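Alpha/beta hydrolase fold-3 domain-containing protein (Enterococcus faecalis, PDB 2QRU) is of unknown function but adopts the alpha/beta hydrolase fold and probably acts as a hydrolase. Local coordinates at residues A[77-89]-A[108-122]. Sequence-based numbering, arbitrary orientation.
Sequences ILRTLTETFQLLN and YLMLQLTKQLQTLNL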
ATOM      1  N   ILE A  77      -1.969  10.487  -8.626  1.00 25.34           N
ATOM      2  CA  ILE A  77      -2.432   9.414  -7.746  1.00 25.52           C
ATOM      3  C   ILE A  77      -2.270   9.860  -6.284  1.00 24.75           C
ATOM      4  O   ILE A  77      -3.190   9.704  -5.472  1.00 24.99           O
ATOM      5  CB  ILE A  77      -1.652   8.078  -7.965  1.00 25.83           C
ATOM      6  CG1 ILE A  77      -1.930   7.516  -9.369  1.00 25.59           C
ATOM      7  CG2 ILE A  77      -2.053   7.026  -6.841  1.00 25.05           C
ATOM      8  CD1 ILE A  77      -1.077   6.321  -9.743  1.00 26.53           C
ATOM      9  N   LEU A  78      -1.096  10.425  -5.966  1.00 25.74           N
ATOM     10  CA  LEU A  78      -0.779  10.858  -4.593  1.00 25.21           C
ATOM     11  C   LEU A  78      -1.678  12.024  -4.160  1.00 24.82           C
ATOM     12  O   LEU A  78      -2.241  11.975  -3.073  1.00 24.89           O
ATOM     13  CB  LEU A  78       0.712  11.260  -4.494  1.00 24.92           C
ATOM     14  CG  LEU A  78       1.663  10.064  -4.541  1.00 26.04           C
ATOM     15  CD1 LEU A  78       3.140  10.490  -4.637  1.00 27.92           C
ATOM     16  CD2 LEU A  78       1.389   9.099  -3.361  1.00 27.61           C
ATOM     17  N   ARG A  79      -1.867  13.033  -5.019  1.00 25.07           N
ATOM     18  CA  ARG A  79      -2.738  14.161  -4.701  1.00 24.73           C
ATOM     19  C   ARG A  79      -4.176  13.672  -4.421  1.00 24.67           C
ATOM     20  O   ARG A  79      -4.814  14.075  -3.441  1.00 24.15           O
ATOM     21  CB  ARG A  79      -2.762  15.137  -5.896  1.00 25.12           C
ATOM     22  CG  ARG A  79      -3.520  16.419  -5.703  1.00 30.02           C
ATOM     23  CD  ARG A  79      -3.121  17.400  -6.838  1.00 32.39           C
ATOM     24  NE  ARG A  79      -1.676  17.317  -7.075  1.00 36.44           N
ATOM     25  CZ  ARG A  79      -1.072  17.007  -8.231  1.00 38.91           C
ATOM     26  NH1 ARG A  79      -1.769  16.787  -9.347  1.00 38.02           N
ATOM     27  NH2 ARG A  79       0.264  16.949  -8.270  1.00 39.23           N
ATOM     28  N   THR A  80      -4.672  12.817  -5.312  1.00 24.24           N
ATOM     29  CA  THR A  80      -6.027  12.245  -5.180  1.00 24.01           C
ATOM     30  C   THR A  80      -6.162  11.398  -3.904  1.00 23.47           C
ATOM     31  O   THR A  80      -7.203  11.403  -3.261  1.00 24.21           O
ATOM     32  CB  THR A  80      -6.417  11.475  -6.440  1.00 24.66           C
ATOM     33  OG1 THR A  80      -6.446  12.395  -7.546  1.00 24.36           O
ATOM     34  CG2 THR A  80      -7.814  10.855  -6.291  1.00 24.27           C
ATOM     35  N   LEU A  81      -5.085  10.706  -3.517  1.00 23.21           N
ATOM     36  CA  LEU A  81      -5.122   9.886  -2.301  1.00 23.68           C
ATOM     37  C   LEU A  81      -5.322  10.794  -1.070  1.00 22.77           C
ATOM     38  O   LEU A  81      -6.124  10.489  -0.184  1.00 22.64           O
ATOM     39  CB  LEU A  81      -3.864   9.023  -2.200  1.00 22.75           C
ATOM     40  CG  LEU A  81      -3.758   8.146  -0.948  1.00 23.25           C
ATOM     41  CD1 LEU A  81      -4.975   7.240  -0.759  1.00 23.55           C
ATOM     42  CD2 LEU A  81      -2.424   7.344  -0.960  1.00 22.94           C
ATOM     43  N   THR A  82      -4.640  11.945  -1.054  1.00 23.31           N
ATOM     44  CA  THR A  82      -4.806  12.900   0.041  1.00 23.85           C
ATOM     45  C   THR A  82      -6.255  13.396   0.061  1.00 23.13           C
ATOM     46  O   THR A  82      -6.918  13.328   1.100  1.00 23.26           O
ATOM     47  CB  THR A  82      -3.860  14.082  -0.110  1.00 24.52           C
ATOM     48  OG1 THR A  82      -2.506  13.608  -0.160  1.00 23.92           O
ATOM     49  CG2 THR A  82      -4.006  15.028   1.073  1.00 25.19           C
ATOM     50  N   GLU A  83      -6.757  13.793  -1.102  1.00 23.06           N
ATOM     51  CA  GLU A  83      -8.166  14.205  -1.239  1.00 23.84           C
ATOM     52  C   GLU A  83      -9.100  13.134  -0.679  1.00 23.34           C
ATOM     53  O   GLU A  83     -10.053  13.436   0.082  1.00 24.41           O
ATOM     54  CB  GLU A  83      -8.540  14.459  -2.705  1.00 23.83           C
ATOM     55  CG  GLU A  83     -10.019  14.891  -2.843  1.00 24.35           C
ATOM     56  CD  GLU A  83     -10.535  14.994  -4.287  1.00 26.72           C
ATOM     57  OE1 GLU A  83     -10.040  14.236  -5.161  1.00 26.46           O
ATOM     58  OE2 GLU A  83     -11.468  15.823  -4.519  1.00 26.30           O
ATOM     59  N   THR A  84      -8.861  11.898  -1.109  1.00 23.19           N
ATOM     60  CA  THR A  84      -9.699  10.755  -0.741  1.00 24.00           C
ATOM     61  C   THR A  84      -9.667  10.532   0.765  1.00 23.47           C
ATOM     62  O   THR A  84     -10.722  10.300   1.399  1.00 23.79           O
ATOM     63  CB  THR A  84      -9.260   9.479  -1.483  1.00 24.08           C
ATOM     64  OG1 THR A  84      -9.289   9.731  -2.902  1.00 24.22           O
ATOM     65  CG2 THR A  84     -10.216   8.332  -1.167  1.00 24.69           C
ATOM     66  N   PHE A  85      -8.471  10.634   1.346  1.00 23.15           N
ATOM     67  CA  PHE A  85      -8.378  10.466   2.792  1.00 23.06           C
ATOM     68  C   PHE A  85      -9.170  11.540   3.520  1.00 23.26           C
ATOM     69  O   PHE A  85      -9.880  11.251   4.486  1.00 22.63           O
ATOM     70  CB  PHE A  85      -6.938  10.459   3.315  1.00 23.45           C
ATOM     71  CG  PHE A  85      -6.882  10.160   4.777  1.00 24.08           C
ATOM     72  CD1 PHE A  85      -6.796   8.833   5.216  1.00 23.15           C
ATOM     73  CD2 PHE A  85      -7.031  11.184   5.722  1.00 24.28           C
ATOM     74  CE1 PHE A  85      -6.808   8.538   6.592  1.00 24.84           C
ATOM     75  CE2 PHE A  85      -7.044  10.875   7.111  1.00 24.94           C
ATOM     76  CZ  PHE A  85      -6.934   9.580   7.524  1.00 23.89           C
ATOM     77  N   GLN A  86      -9.031  12.785   3.061  1.00 23.47           N
ATOM     78  CA  GLN A  86      -9.754  13.882   3.680  1.00 23.93           C
ATOM     79  C   GLN A  86     -11.283  13.652   3.658  1.00 23.98           C
ATOM     80  O   GLN A  86     -11.942  13.851   4.674  1.00 25.41           O
ATOM     81  CB  GLN A  86      -9.384  15.212   3.028  1.00 24.88           C
ATOM     82  CG  GLN A  86      -7.973  15.652   3.342  1.00 26.61           C
ATOM     83  CD  GLN A  86      -7.727  17.040   2.775  1.00 30.71           C
ATOM     84  OE1 GLN A  86      -7.371  17.193   1.605  1.00 32.97           O
ATOM     85  NE2 GLN A  86      -7.976  18.063   3.587  1.00 33.19           N
ATOM     86  N   LEU A  87     -11.814  13.184   2.530  1.00 23.14           N
ATOM     87  CA  LEU A  87     -13.250  12.829   2.430  1.00 24.04           C
ATOM     88  C   LEU A  87     -13.593  11.660   3.356  1.00 23.67           C
ATOM     89  O   LEU A  87     -14.638  11.662   4.023  1.00 24.79           O
ATOM     90  CB  LEU A  87     -13.631  12.480   0.994  1.00 23.58           C
ATOM     91  CG  LEU A  87     -13.497  13.610  -0.034  1.00 23.51           C
ATOM     92  CD1 LEU A  87     -13.591  13.070  -1.461  1.00 26.11           C
ATOM     93  CD2 LEU A  87     -14.511  14.748   0.221  1.00 22.63           C
ATOM     94  N   LEU A  88     -12.720  10.658   3.385  1.00 23.85           N
ATOM     95  CA  LEU A  88     -12.916   9.476   4.248  1.00 23.71           C
ATOM     96  C   LEU A  88     -12.952   9.877   5.728  1.00 24.20           C
ATOM     97  O   LEU A  88     -13.728   9.339   6.542  1.00 24.60           O
ATOM     98  CB  LEU A  88     -11.803   8.442   3.987  1.00 23.75           C
ATOM     99  CG  LEU A  88     -11.928   7.110   4.734  1.00 23.05           C
ATOM    100  CD1 LEU A  88     -13.096   6.236   4.143  1.00 22.30           C
ATOM    101  CD2 LEU A  88     -10.579   6.404   4.651  1.00 23.77           C
ATOM    102  N   ASN A  89     -12.098  10.829   6.083  1.00 25.31           N
ATOM    103  CA  ASN A  89     -12.095  11.372   7.423  1.00 26.27           C
ATOM    104  C   ASN A  89     -13.367  12.191   7.692  1.00 26.98           C
ATOM    105  O   ASN A  89     -13.912  12.127   8.792  1.00 27.40           O
ATOM    106  CB  ASN A  89     -10.878  12.256   7.645  1.00 26.16           C
ATOM    107  CG  ASN A  89     -10.763  12.714   9.081  1.00 28.33           C
ATOM    108  OD1 ASN A  89     -10.769  11.904  10.010  1.00 29.57           O
ATOM    109  ND2 ASN A  89     -10.670  14.025   9.273  1.00 27.87           N
ATOM    110  N   TYR A 108       4.285   2.299  -0.041  1.00 23.11           N
ATOM    111  CA  TYR A 108       4.814   3.558  -0.562  1.00 24.11           C
ATOM    112  C   TYR A 108       3.726   4.649  -0.463  1.00 23.08           C
ATOM    113  O   TYR A 108       3.988   5.789   0.025  1.00 22.42           O
ATOM    114  CB  TYR A 108       5.254   3.346  -2.005  1.00 24.88           C
ATOM    115  CG  TYR A 108       5.673   4.640  -2.678  1.00 24.47           C
ATOM    116  CD1 TYR A 108       6.884   5.258  -2.371  1.00 23.18           C
ATOM    117  CD2 TYR A 108       4.844   5.263  -3.612  1.00 25.52           C
ATOM    118  CE1 TYR A 108       7.278   6.488  -3.002  1.00 23.01           C
ATOM    119  CE2 TYR A 108       5.218   6.471  -4.244  1.00 26.64           C
ATOM    120  CZ  TYR A 108       6.447   7.081  -3.935  1.00 25.16           C
ATOM    121  OH  TYR A 108       6.856   8.285  -4.517  1.00 26.05           O
ATOM    122  N   LEU A 109       2.523   4.321  -0.923  1.00 23.84           N
ATOM    123  CA  LEU A 109       1.400   5.250  -0.888  1.00 24.42           C
ATOM    124  C   LEU A 109       1.122   5.678   0.552  1.00 23.81           C
ATOM    125  O   LEU A 109       0.983   6.872   0.822  1.00 25.14           O
ATOM    126  CB  LEU A 109       0.159   4.634  -1.561  1.00 24.48           C
ATOM    127  CG  LEU A 109       0.265   4.460  -3.082  1.00 24.70           C
ATOM    128  CD1 LEU A 109      -0.996   3.676  -3.537  1.00 26.37           C
ATOM    129  CD2 LEU A 109       0.463   5.811  -3.856  1.00 26.90           C
HETATM  130  N   MSE A 110       1.106   4.719   1.476  1.00 23.72           N
HETATM  131  CA  MSE A 110       0.875   5.020   2.893  1.00 24.45           C
HETATM  132  C   MSE A 110       1.888   6.031   3.459  1.00 22.55           C
HETATM  133  O   MSE A 110       1.552   7.018   4.178  1.00 24.44           O
HETATM  134  CB  MSE A 110       0.968   3.729   3.716  1.00 24.22           C
HETATM  135  CG  MSE A 110       1.122   4.009   5.236  1.00 24.50           C
HETATM  136 SE   MSE A 110       1.297   2.252   6.104  0.80 30.15          SE
HETATM  137  CE  MSE A 110       3.197   1.969   5.666  1.00 26.34           C
ATOM    138  N   LEU A 111       3.156   5.810   3.112  1.00 22.88           N
ATOM    139  CA  LEU A 111       4.221   6.668   3.632  1.00 23.84           C
ATOM    140  C   LEU A 111       4.152   8.077   3.027  1.00 23.14           C
ATOM    141  O   LEU A 111       4.300   9.088   3.735  1.00 24.68           O
ATOM    142  CB  LEU A 111       5.585   6.014   3.419  1.00 24.40           C
ATOM    143  CG  LEU A 111       5.756   4.731   4.256  1.00 23.69           C
ATOM    144  CD1 LEU A 111       6.979   3.926   3.742  1.00 27.07           C
ATOM    145  CD2 LEU A 111       5.901   5.056   5.743  1.00 27.27           C
ATOM    146  N   GLN A 112       3.864   8.149   1.717  1.00 23.18           N
ATOM    147  CA  GLN A 112       3.679   9.434   1.072  1.00 23.11           C
ATOM    148  C   GLN A 112       2.452  10.145   1.668  1.00 23.38           C
ATOM    149  O   GLN A 112       2.528  11.322   1.977  1.00 23.51           O
ATOM    150  CB  GLN A 112       3.513   9.281  -0.446  1.00 24.21           C
ATOM    151  CG  GLN A 112       4.809   8.871  -1.155  1.00 24.72           C
ATOM    152  CD  GLN A 112       5.819  10.024  -1.256  1.00 29.76           C
ATOM    153  OE1 GLN A 112       5.486  11.181  -1.019  1.00 30.33           O
ATOM    154  NE2 GLN A 112       7.069   9.684  -1.582  1.00 34.63           N
ATOM    155  N   LEU A 113       1.367   9.418   1.864  1.00 22.74           N
ATOM    156  CA  LEU A 113       0.137  10.021   2.438  1.00 22.70           C
ATOM    157  C   LEU A 113       0.453  10.576   3.829  1.00 22.88           C
ATOM    158  O   LEU A 113       0.064  11.703   4.185  1.00 23.36           O
ATOM    159  CB  LEU A 113      -0.945   8.940   2.526  1.00 22.82           C
ATOM    160  CG  LEU A 113      -2.254   9.360   3.210  1.00 21.78           C
ATOM    161  CD1 LEU A 113      -2.900  10.576   2.525  1.00 23.60           C
ATOM    162  CD2 LEU A 113      -3.203   8.183   3.198  1.00 22.13           C
ATOM    163  N   THR A 114       1.194   9.788   4.613  1.00 22.72           N
ATOM    164  CA  THR A 114       1.546  10.211   5.971  1.00 23.00           C
ATOM    165  C   THR A 114       2.211  11.590   5.985  1.00 23.20           C
ATOM    166  O   THR A 114       1.823  12.464   6.740  1.00 23.44           O
ATOM    167  CB  THR A 114       2.418   9.157   6.671  1.00 23.04           C
ATOM    168  OG1 THR A 114       1.648   7.964   6.809  1.00 23.55           O
ATOM    169  CG2 THR A 114       2.800   9.658   8.082  1.00 25.05           C
ATOM    170  N   LYS A 115       3.195  11.774   5.116  1.00 22.80           N
ATOM    171  CA  LYS A 115       3.861  13.076   5.012  1.00 24.15           C
ATOM    172  C   LYS A 115       2.846  14.202   4.749  1.00 25.25           C
ATOM    173  O   LYS A 115       2.868  15.283   5.393  1.00 24.26           O
ATOM    174  CB  LYS A 115       4.902  13.005   3.914  1.00 23.61           C
ATOM    175  CG  LYS A 115       5.635  14.356   3.698  1.00 26.20           C
ATOM    176  CD  LYS A 115       6.482  14.259   2.438  1.00 30.96           C
ATOM    177  CE  LYS A 115       7.148  15.575   2.123  1.00 37.58           C
ATOM    178  NZ  LYS A 115       7.969  16.067   3.268  1.00 42.46           N
ATOM    179  N   GLN A 116       1.945  13.953   3.801  1.00 26.01           N
ATOM    180  CA  GLN A 116       0.921  14.960   3.464  1.00 27.92           C
ATOM    181  C   GLN A 116      -0.060  15.220   4.596  1.00 28.16           C
ATOM    182  O   GLN A 116      -0.435  16.383   4.834  1.00 29.65           O
ATOM    183  CB  GLN A 116       0.182  14.576   2.192  1.00 28.44           C
ATOM    184  CG  GLN A 116       1.071  14.629   1.002  1.00 31.04           C
ATOM    185  CD  GLN A 116       1.846  15.956   0.933  1.00 34.26           C
ATOM    186  OE1 GLN A 116       1.262  17.044   1.039  1.00 33.77           O
ATOM    187  NE2 GLN A 116       3.167  15.862   0.758  1.00 37.38           N
ATOM    188  N   LEU A 117      -0.480  14.154   5.273  1.00 28.06           N
ATOM    189  CA  LEU A 117      -1.385  14.249   6.437  1.00 29.44           C
ATOM    190  C   LEU A 117      -0.810  15.049   7.617  1.00 31.51           C
ATOM    191  O   LEU A 117      -1.543  15.803   8.276  1.00 30.69           O
ATOM    192  CB  LEU A 117      -1.877  12.879   6.894  1.00 28.85           C
ATOM    193  CG  LEU A 117      -2.740  12.105   5.893  1.00 27.56           C
ATOM    194  CD1 LEU A 117      -3.239  10.803   6.532  1.00 28.13           C
ATOM    195  CD2 LEU A 117      -3.925  12.946   5.385  1.00 27.45           C
ATOM    196  N   GLN A 118       0.498  14.923   7.863  1.00 32.45           N
ATOM    197  CA  GLN A 118       1.151  15.780   8.863  1.00 34.44           C
ATOM    198  C   GLN A 118       0.869  17.253   8.625  1.00 35.23           C
ATOM    199  O   GLN A 118       0.703  18.014   9.580  1.00 35.71           O
ATOM    200  CB  GLN A 118       2.669  15.539   8.901  1.00 34.19           C
ATOM    201  CG  GLN A 118       3.046  14.226   9.550  1.00 34.38           C
ATOM    202  CD  GLN A 118       4.527  13.877   9.404  1.00 34.99           C
ATOM    203  OE1 GLN A 118       5.076  13.914   8.315  1.00 40.54           O
ATOM    204  NE2 GLN A 118       5.149  13.491  10.492  1.00 32.48           N
ATOM    205  N   THR A 119       0.793  17.672   7.361  1.00 36.16           N
ATOM    206  CA  THR A 119       0.581  19.074   7.034  1.00 36.41           C
ATOM    207  C   THR A 119      -0.859  19.535   7.281  1.00 36.21           C
ATOM    208  O   THR A 119      -1.134  20.731   7.426  1.00 36.67           O
ATOM    209  CB  THR A 119       0.949  19.416   5.562  1.00 36.86           C
ATOM    210  OG1 THR A 119      -0.095  18.969   4.686  1.00 37.25           O
ATOM    211  CG2 THR A 119       2.281  18.792   5.163  1.00 37.65           C
ATOM    212  N   LEU A 120      -1.765  18.575   7.311  1.00 35.24           N
ATOM    213  CA  LEU A 120      -3.179  18.817   7.515  1.00 34.82           C
ATOM    214  C   LEU A 120      -3.602  18.525   8.960  1.00 34.57           C
ATOM    215  O   LEU A 120      -4.793  18.420   9.240  1.00 34.03           O
ATOM    216  CB  LEU A 120      -3.976  17.933   6.560  1.00 34.72           C
ATOM    217  CG  LEU A 120      -3.781  18.148   5.057  1.00 35.28           C
ATOM    218  CD1 LEU A 120      -4.381  16.963   4.307  1.00 35.41           C
ATOM    219  CD2 LEU A 120      -4.392  19.484   4.592  1.00 35.52           C
ATOM    220  N   ASN A 121      -2.626  18.370   9.860  1.00 34.79           N
ATOM    221  CA  ASN A 121      -2.886  17.995  11.263  1.00 34.91           C
ATOM    222  C   ASN A 121      -3.658  16.692  11.461  1.00 34.06           C
ATOM    223  O   ASN A 121      -4.559  16.617  12.304  1.00 34.59           O
ATOM    224  CB  ASN A 121      -3.612  19.135  11.997  1.00 35.93           C
ATOM    225  CG  ASN A 121      -2.688  20.252  12.368  1.00 38.97           C
ATOM    226  OD1 ASN A 121      -1.699  20.043  13.079  1.00 43.98           O
ATOM    227  ND2 ASN A 121      -2.996  21.455  11.898  1.00 41.25           N
ATOM    228  N   LEU A 122      -3.296  15.661  10.695  1.00 31.29           N
ATOM    229  CA  LEU A 122      -4.014  14.387  10.700  1.00 30.74           C
ATOM    230  C   LEU A 122      -3.066  13.179  10.815  1.00 30.50           C
ATOM    231  O   LEU A 122      -3.179  12.193  10.063  1.00 31.38           O
ATOM    232  CB  LEU A 122      -4.850  14.245   9.439  1.00 30.84           C
ATOM    233  CG  LEU A 122      -6.124  15.092   9.429  1.00 31.28           C
ATOM    234  CD1 LEU A 122      -6.711  15.097   8.031  1.00 31.50           C
ATOM    235  CD2 LEU A 122      -7.108  14.497  10.434  1.00 35.16           C
TER
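F85 lays one face of its ring against L117, whose CD1 stands 3.8 Å from the centroid of that ring, only 10° off its normal, a CH-pi contact. The other methyl, L117 CD2, approaches the rim at F85 CD2, while L122 CD1 comes to the ring edge near its plane. With CG anti to the backbone N (chi1 -175°), F85 swings its ring toward helix 105-119 and the sheet, where it also meets F98 and V31. L113 packs over L81, T82 and F85 of the partner helix: its CD1 rests 3.9 Å from T82 CA, and its CD2 turns to L81 and F85. The CA atoms of T82 and L113 are 6.2 Å apart. The two helices, crossing at -63°, belong to an alpha/beta hydrolase fold. Helix 105-119 follows strand 98-103 and a turn consistent with a nucleophile elbow, and both helices pack on one side of the central sheet, with L81 and L109 each touching L33 of strand 28-33. Toward that elbow, L78 CD2 is pressed to 3.5 Å from L109 CD2, tighter than usual for two methyls, and meets Q112 CB. At the C-terminal end of helix 105-119, L120 CD1 sits 3.7 Å from Q86 CD and touches T82 CG2. That helix ends in a Schellman motif, L122 N donating to L117 O and N121 N weakly to Q118 O; the C-prime residue N121, at positive phi, brings L122 CD2 to 3.8 Å from N89 ND2, while N89 OD1 accepts a hydrogen bond from N95 N.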